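PDB 5O9X: phosphoacetylglucosamine mutase from Aspergillus lentulus, which catalyses the interconversion of N-acetylglucosamine 6-phosphate and N-acetylglucosamine 1-phosphate, a step on the route to UDP-N-acetylglucosamine. Local coordinates for residues V465-R468 against S469-K472; P484-Q487 against A488-D491; L528-R531 against V532-V536. The protein carries 1 engineered substitution. One frame throughout, in Å; residues are numbered along the deposited sequence.

Interaction 1. Residues V465-R468 against S469-K472; sequences VAER and SIFK. Unlike the reference sequence in segment 465-468: E467 (reference Asp).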
# COMPACT_ATOMS: atom_id res chain seq x y z
N VAL A 465 -23.16 -6.74 -5.70
CA VAL A 465 -24.01 -6.58 -6.89
C VAL A 465 -23.77 -7.82 -7.78
O VAL A 465 -22.75 -8.47 -7.65
CB VAL A 465 -23.60 -5.27 -7.68
CG1 VAL A 465 -23.85 -4.02 -6.84
CG2 VAL A 465 -22.14 -5.35 -8.09
N ALA A 466 -24.63 -8.09 -8.77
CA ALA A 466 -24.41 -9.23 -9.73
C ALA A 466 -23.26 -9.02 -10.62
O ALA A 466 -22.58 -10.01 -11.03
CB ALA A 466 -25.61 -9.43 -10.64
N GLU A 467 -23.04 -7.75 -11.01
CA GLU A 467 -22.16 -7.53 -12.15
C GLU A 467 -21.36 -6.25 -11.98
O GLU A 467 -21.77 -5.21 -12.52
CB GLU A 467 -23.06 -7.35 -13.37
CG GLU A 467 -22.66 -8.14 -14.57
CD GLU A 467 -21.38 -7.68 -15.19
OE1 GLU A 467 -20.35 -7.53 -14.48
OE2 GLU A 467 -21.40 -7.49 -16.43
N ARG A 468 -20.24 -6.27 -11.28
CA ARG A 468 -19.72 -4.93 -10.90
C ARG A 468 -19.10 -4.21 -12.15
O ARG A 468 -18.88 -2.99 -12.13
CB ARG A 468 -18.78 -5.01 -9.66
CG ARG A 468 -17.46 -5.51 -10.00
CD ARG A 468 -16.68 -6.01 -8.78
NE ARG A 468 -16.04 -7.23 -9.30
CZ ARG A 468 -14.77 -7.53 -9.22
NH1 ARG A 468 -13.93 -6.80 -8.54
NH2 ARG A 468 -14.35 -8.66 -9.76
N SER A 469 -18.94 -4.96 -13.26
CA SER A 469 -18.37 -4.41 -14.50
C SER A 469 -19.30 -3.38 -15.14
O SER A 469 -18.84 -2.60 -15.96
CB SER A 469 -18.02 -5.48 -15.53
OG SER A 469 -19.19 -5.94 -16.18
N ILE A 470 -20.55 -3.32 -14.73
CA ILE A 470 -21.41 -2.23 -15.25
C ILE A 470 -21.19 -0.86 -14.52
O ILE A 470 -21.73 0.17 -14.95
CB ILE A 470 -22.90 -2.59 -15.25
CG1 ILE A 470 -23.47 -2.51 -13.82
CG2 ILE A 470 -23.11 -3.99 -15.88
CD1 ILE A 470 -24.97 -2.63 -13.70
N PHE A 471 -20.43 -0.87 -13.42
CA PHE A 471 -20.13 0.40 -12.67
C PHE A 471 -18.80 0.94 -13.18
O PHE A 471 -17.73 0.37 -12.89
CB PHE A 471 -20.05 0.13 -11.17
CG PHE A 471 -21.38 -0.25 -10.60
CD1 PHE A 471 -22.24 0.75 -10.08
CD2 PHE A 471 -21.87 -1.58 -10.72
CE1 PHE A 471 -23.48 0.41 -9.53
CE2 PHE A 471 -23.11 -1.90 -10.20
CZ PHE A 471 -23.92 -0.94 -9.63
N LYS A 472 -18.85 1.99 -14.00
CA LYS A 472 -17.62 2.50 -14.69
C LYS A 472 -17.48 3.97 -14.27
O LYS A 472 -18.43 4.78 -14.40
CB LYS A 472 -17.68 2.35 -16.22
CG LYS A 472 -17.93 0.89 -16.68
CD LYS A 472 -17.90 0.65 -18.21
CE LYS A 472 -18.85 1.55 -18.98
NZ LYS A 472 -20.05 1.00 -19.69
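A short 3-10 turn in the C-terminal domain, closed where I470 and F471 donate back to E467 and R468, joins strand 458-463 to strand 472-474. Its two backbone bonds each span three residues: I470 N reaches E467 O at 3.2 Å, and F471 N reaches R468 O at 2.9 Å. This bonding of each amide to the carbonyl three residues back is what defines a 3-10 turn.

At the start of the turn, the side chain of E467 bends at chi2 (-68°) and brings its carboxylate back to S469. There OE1 of E467 takes two bonds from that one residue. The hydroxyl OG of S469 approaches on the syn side at 2.6 Å, while the backbone N of S469 comes from above the carboxylate plane at 3.2 Å, with an N-H angle of 142°. OE1 thus grips both the amide and the hydroxyl of S469, which holds the serine side chain against the acid. CG1 of I470 lies against E467 O at 3.4 Å.

With CG anti to the carbonyl carbon (chi1 -68°), the F471 ring presents an edge to R468 O, which lies in the ring plane 3.6 Å from CD2. Farther along the ring, CE2 of F471 meets CG1 of V465 at 4.0 Å in an oblique approach from the opposite direction. The R468 chain leaves this turn, and its NH1 donates to S507 O in the loop between strands 501-506 and 513-518.

V465, R468 and F471 touch V513 of strand 513-518, I470 and F471 touch P483, and K472 pairs through its backbone with strand 479-482.

Interaction 2. Residues P484-Q487 against A488-D491; sequences PGLQ and AKID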
# COMPACT_ATOMS: atom_id res chain seq x y z
N PRO A 484 -26.39 3.95 -16.56
CA PRO A 484 -27.00 5.24 -17.00
C PRO A 484 -27.93 5.71 -15.90
O PRO A 484 -28.67 4.88 -15.33
CB PRO A 484 -27.82 4.84 -18.25
CG PRO A 484 -27.07 3.62 -18.78
CD PRO A 484 -26.57 2.87 -17.56
N GLY A 485 -27.87 7.01 -15.56
CA GLY A 485 -28.87 7.59 -14.65
C GLY A 485 -28.45 7.53 -13.18
O GLY A 485 -29.00 8.21 -12.40
N LEU A 486 -27.48 6.68 -12.79
CA LEU A 486 -27.17 6.49 -11.36
C LEU A 486 -26.40 7.70 -10.82
O LEU A 486 -26.68 8.13 -9.70
CB LEU A 486 -26.33 5.20 -11.11
CG LEU A 486 -25.94 4.94 -9.62
CD1 LEU A 486 -27.18 4.92 -8.73
CD2 LEU A 486 -25.20 3.62 -9.51
N GLN A 487 -25.39 8.18 -11.55
CA GLN A 487 -24.70 9.45 -11.09
C GLN A 487 -25.67 10.64 -10.82
O GLN A 487 -25.54 11.40 -9.82
CB GLN A 487 -23.56 9.87 -12.04
CG GLN A 487 -22.71 11.05 -11.41
CD GLN A 487 -22.13 10.59 -10.11
OE1 GLN A 487 -21.66 9.43 -10.06
NE2 GLN A 487 -22.08 11.48 -9.05
N ALA A 488 -26.64 10.81 -11.70
CA ALA A 488 -27.73 11.78 -11.51
C ALA A 488 -28.37 11.63 -10.12
O ALA A 488 -28.57 12.63 -9.40
CB ALA A 488 -28.81 11.64 -12.63
N LYS A 489 -28.68 10.39 -9.74
CA LYS A 489 -29.29 10.13 -8.41
C LYS A 489 -28.33 10.52 -7.30
O LYS A 489 -28.73 11.11 -6.34
CB LYS A 489 -29.65 8.64 -8.29
CG LYS A 489 -30.70 8.22 -9.31
CD LYS A 489 -31.07 6.74 -9.05
CE LYS A 489 -32.12 6.28 -10.10
NZ LYS A 489 -32.64 4.92 -9.64
N ILE A 490 -27.05 10.13 -7.44
CA ILE A 490 -26.04 10.41 -6.42
C ILE A 490 -25.86 11.91 -6.29
O ILE A 490 -25.78 12.38 -5.17
CB ILE A 490 -24.68 9.69 -6.71
CG1 ILE A 490 -24.87 8.14 -6.73
CG2 ILE A 490 -23.61 10.10 -5.67
CD1 ILE A 490 -23.62 7.31 -7.11
N ASP A 491 -25.75 12.64 -7.41
CA ASP A 491 -25.63 14.12 -7.34
C ASP A 491 -26.83 14.74 -6.61
O ASP A 491 -26.66 15.67 -5.77
CB ASP A 491 -25.57 14.78 -8.75
CG ASP A 491 -24.25 14.47 -9.48
OD1 ASP A 491 -23.28 14.00 -8.84
OD2 ASP A 491 -24.16 14.64 -10.69
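Q487 reaches one turn forward to D491: its amide NE2 donates to OD1 of D491 at 2.8 Å along a nearly straight N-H (164°). The acceptor lies almost in the amide plane, yet it is approached from above the carboxylate plane, the two flat groups being turned 57° apart. A bend at chi2 of Q487 carries the amide over to the acid.

The same two residues are tied through the backbone, D491 N to Q487 O at 2.7 Å. One residue earlier, I490 N bonds to L486 O at 3.0 Å, and CG of L486 packs against CD1 of I490 at 4.2 Å. The first turn is slacker, since K489 N makes a weak bond of 3.5 Å to O of G485, the N-cap of helix 486-495. The backbone of G485, with phi 91°, takes a conformation that calls for glycine. Against its carbonyl also rests the methyl CB of A488, at 3.4 Å.

OE1 of Q487 accepts from L480 N, so the amide is engaged through both its N-H and its carbonyl oxygen, which fixes its rotation. L486 and I490 settle on L480 of strand 479-482, and they also contact helix 522-539 through A535 and V532.

Interaction 3. Residues L528-R531 against V532-V536; sequences LATR and VANAV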
# COMPACT_ATOMS: atom_id res chain seq x y z
N LEU A 528 -27.03 9.59 3.91
CA LEU A 528 -26.55 9.72 2.53
C LEU A 528 -25.95 8.39 2.09
O LEU A 528 -26.26 7.88 0.99
CB LEU A 528 -25.52 10.87 2.45
CG LEU A 528 -24.87 11.05 1.06
CD1 LEU A 528 -25.82 11.20 -0.14
CD2 LEU A 528 -23.96 12.34 1.19
N ALA A 529 -25.13 7.78 2.94
CA ALA A 529 -24.45 6.52 2.56
C ALA A 529 -25.51 5.43 2.31
O ALA A 529 -25.39 4.69 1.35
CB ALA A 529 -23.55 6.04 3.69
N THR A 530 -26.54 5.36 3.17
CA THR A 530 -27.52 4.28 3.05
C THR A 530 -28.35 4.51 1.79
O THR A 530 -28.68 3.56 1.05
CB THR A 530 -28.45 4.25 4.27
OG1 THR A 530 -27.68 3.95 5.42
CG2 THR A 530 -29.57 3.10 4.15
N ARG A 531 -28.78 5.75 1.53
CA ARG A 531 -29.60 6.02 0.33
C ARG A 531 -28.84 5.77 -0.98
O ARG A 531 -29.40 5.20 -2.00
CB ARG A 531 -30.16 7.50 0.34
CG ARG A 531 -31.17 7.68 1.45
CD ARG A 531 -31.58 9.15 1.52
NE ARG A 531 -32.57 9.47 2.58
CZ ARG A 531 -33.90 9.56 2.37
NH1 ARG A 531 -34.45 9.27 1.17
NH2 ARG A 531 -34.68 9.92 3.36
N VAL A 532 -27.57 6.17 -0.98
CA VAL A 532 -26.66 5.88 -2.18
C VAL A 532 -26.47 4.37 -2.29
O VAL A 532 -26.58 3.81 -3.42
CB VAL A 532 -25.28 6.64 -2.07
CG1 VAL A 532 -24.33 6.18 -3.21
CG2 VAL A 532 -25.56 8.17 -2.21
N ALA A 533 -26.14 3.69 -1.17
CA ALA A 533 -25.98 2.23 -1.31
C ALA A 533 -27.26 1.53 -1.86
O ALA A 533 -27.16 0.53 -2.57
CB ALA A 533 -25.62 1.64 0.06
N ASN A 534 -28.44 1.96 -1.40
CA ASN A 534 -29.69 1.32 -1.90
C ASN A 534 -29.87 1.59 -3.40
O ASN A 534 -30.23 0.72 -4.14
CB ASN A 534 -30.87 1.85 -1.14
CG ASN A 534 -30.97 1.21 0.24
OD1 ASN A 534 -30.34 0.17 0.52
ND2 ASN A 534 -31.78 1.81 1.09
N ALA A 535 -29.54 2.79 -3.85
CA ALA A 535 -29.56 3.11 -5.34
C ALA A 535 -28.59 2.25 -6.14
O ALA A 535 -28.91 1.73 -7.26
CB ALA A 535 -29.30 4.62 -5.54
N VAL A 536 -27.39 2.00 -5.57
CA VAL A 536 -26.39 1.11 -6.23
C VAL A 536 -26.88 -0.34 -6.27
O VAL A 536 -26.77 -1.01 -7.26
CB VAL A 536 -25.03 1.17 -5.40
CG1 VAL A 536 -24.02 0.10 -5.80
CG2 VAL A 536 -24.40 2.58 -5.50
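From L528 to A535 the backbone runs as regular alpha-helix, each of four amides bonding to the carbonyl four residues back. V532 N meets L528 O at 2.9 Å, and A533 N meets A529 O at 2.8 Å. The next two bonds run from N534 N to T530 O at 2.9 Å and from A535 N to R531 O at 3.0 Å.

L528 and V532 lie side by side on the buried side of the helix, pointing the same way. The contact is between CD1 of L528 and CG2 of V532, 3.7 Å apart. CG of L528 stands anti to its own backbone N (chi1 176°), while CG2 of V532 lies anti to the carbonyl carbon, which turns that branch back toward the preceding turn. It also comes within 3.3 Å of L528 O.

This is the long helix 522-539 of the phosphohexomutase C-terminal domain, and its inner side lies across strands 458-463 and 513-518. A529 and A533 face these strands: A529 touches R459 and A517, A533 touches V461 and V463, and V532 reaches V515.

The outer side is polar. T530 and N534 run alongside one another, with CG2 of T530 4.0 Å from ND2 of N534, while their oxygens bond elsewhere: OG1 of T530 bonds to D526 O and OD1 of N534 accepts from NH1 of R537. R531, extended from CG to NE, pairs with D527 in a salt bridge one turn back, and its side chain also touches L493 and Y497.

In the fold
All three interactions lie in the C-terminal domain and meet in one largely apolar patch. Interactions 2 and 3 are closest, with centres about 11 Å apart, and bring the two helices together: L486 CD1 touches A535 CB at 3.9 Å, and I490 CG1 touches V532 CG1 at 4.1 Å. Interaction 1, its centre about 15 Å from either of the others, joins through F471, whose CE1 lies 3.6 Å from L486 CD2 and whose CZ lies 3.7 Å from V536 O. Of interaction 1, the R468 side chain comes within about 7 Å of the bound glucose 1,6-bisphosphate, and its bond to S507 ties the turn to a loop that in related phosphohexomutases binds phosphate.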